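Filamentation induced by cAMP protein Fic (Desulfovibrio alaskensis, PDB 4RGL) belongs to the Fic/DOC family and is a largely helical protein that carries a helix-turn-helix-like domain near its C-terminus. Local coordinates at residues Ala155-Leu158 and Asp159-Glu162. Residues are numbered along the deposited sequence; the frame is centred on the assembly and turned at random.
Sequences ADLL and DWLE
Leu-157 and Trp-160 meet three residues apart on one face of helix 150-163, an amphipathic alpha-helix within the Fic/DOC region. Their apolar contact runs from the methyl CD1 of Leu-157 to CE3 on the six-membered ring of Trp-160, 4.2 Å apart, the methyl coming in beside CE3 from above the indole plane. Trp-160 reaches this place because its CG stands anti to the backbone N (chi1 169°), while chi2 near 82° sets the indole plane roughly at right angles to the plane of CA, CB and CG. Leu-157 O, by contrast, lies in the indole plane at its edge, 3.8 Å from CE3 of Trp-160. Leu-157 O also accepts a hydrogen bond from Leu-161 N (3.0 Å), one of four successive i to i+4 bonds linking the two turns. Leu-157, Trp-160 and Leu-161 pack against helix 168-182, where Phe-175 touches Leu-157 and Leu-161, and Ile-174 the indole; Tyr-8 and Pro-10 of the N-terminal segment also touch Trp-160. The carboxylates of Asp-156 and Asp-159 remain apart, with 5.8 Å between OD1 of Asp-156 and OD2 of Asp-159. In the straightest of the four backbone bonds, Trp-160 N donates to Asp-156 O over 2.8 Å, with an N-H...O angle of 159°.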
# COMPACT_ATOMS: atom_id res chain seq x y z
N ALA A 155 -25.11 -1.58 12.56
CA ALA A 155 -26.14 -2.00 11.61
C ALA A 155 -26.59 -0.82 10.76
O ALA A 155 -26.64 -0.93 9.53
CB ALA A 155 -27.32 -2.59 12.35
N ASP A 156 -26.84 0.34 11.42
CA ASP A 156 -27.26 1.56 10.73
C ASP A 156 -26.17 2.05 9.79
O ASP A 156 -26.45 2.35 8.62
CB ASP A 156 -27.62 2.66 11.74
CG ASP A 156 -28.86 2.38 12.58
OD1 ASP A 156 -29.70 1.56 12.13
OD2 ASP A 156 -29.03 3.03 13.62
N LEU A 157 -24.92 2.10 10.28
CA LEU A 157 -23.78 2.58 9.49
C LEU A 157 -23.58 1.72 8.23
O LEU A 157 -23.37 2.27 7.14
CB LEU A 157 -22.50 2.58 10.35
CG LEU A 157 -21.23 3.11 9.67
CD1 LEU A 157 -21.44 4.53 9.15
CD2 LEU A 157 -20.05 3.06 10.61
N LEU A 158 -23.66 0.38 8.36
CA LEU A 158 -23.47 -0.53 7.23
C LEU A 158 -24.66 -0.47 6.28
O LEU A 158 -24.49 -0.61 5.06
CB LEU A 158 -23.24 -1.97 7.71
CG LEU A 158 -21.94 -2.21 8.48
CD1 LEU A 158 -22.00 -3.50 9.24
CD2 LEU A 158 -20.73 -2.17 7.56
N ASP A 159 -25.88 -0.24 6.82
CA ASP A 159 -27.07 -0.09 5.98
C ASP A 159 -26.98 1.20 5.19
O ASP A 159 -27.30 1.21 3.99
CB ASP A 159 -28.35 -0.10 6.84
CG ASP A 159 -29.63 0.07 6.02
OD1 ASP A 159 -29.81 -0.69 5.04
OD2 ASP A 159 -30.46 0.93 6.39
N TRP A 160 -26.50 2.28 5.83
CA TRP A 160 -26.30 3.56 5.17
C TRP A 160 -25.31 3.43 4.02
O TRP A 160 -25.58 3.92 2.93
CB TRP A 160 -25.80 4.62 6.18
CG TRP A 160 -25.33 5.88 5.52
CD1 TRP A 160 -26.10 6.92 5.09
CD2 TRP A 160 -23.98 6.19 5.12
NE1 TRP A 160 -25.32 7.85 4.44
CE2 TRP A 160 -24.02 7.43 4.45
CE3 TRP A 160 -22.75 5.53 5.27
CZ2 TRP A 160 -22.86 8.04 3.95
CZ3 TRP A 160 -21.61 6.13 4.75
CH2 TRP A 160 -21.68 7.36 4.08
N LEU A 161 -24.18 2.75 4.27
CA LEU A 161 -23.12 2.58 3.28
C LEU A 161 -23.63 1.82 2.04
O LEU A 161 -23.22 2.13 0.91
CB LEU A 161 -21.93 1.83 3.91
CG LEU A 161 -20.65 1.73 3.06
CD1 LEU A 161 -20.04 3.11 2.82
CD2 LEU A 161 -19.64 0.81 3.71
N GLU A 162 -24.53 0.85 2.23
CA GLU A 162 -25.07 0.06 1.13
C GLU A 162 -26.01 0.91 0.25
O GLU A 162 -25.98 0.79 -0.98
CB GLU A 162 -25.83 -1.17 1.67
CG GLU A 162 -26.30 -2.13 0.59
CD GLU A 162 -27.21 -3.25 1.06
OE1 GLU A 162 -27.64 -3.21 2.24
OE2 GLU A 162 -27.55 -4.13 0.24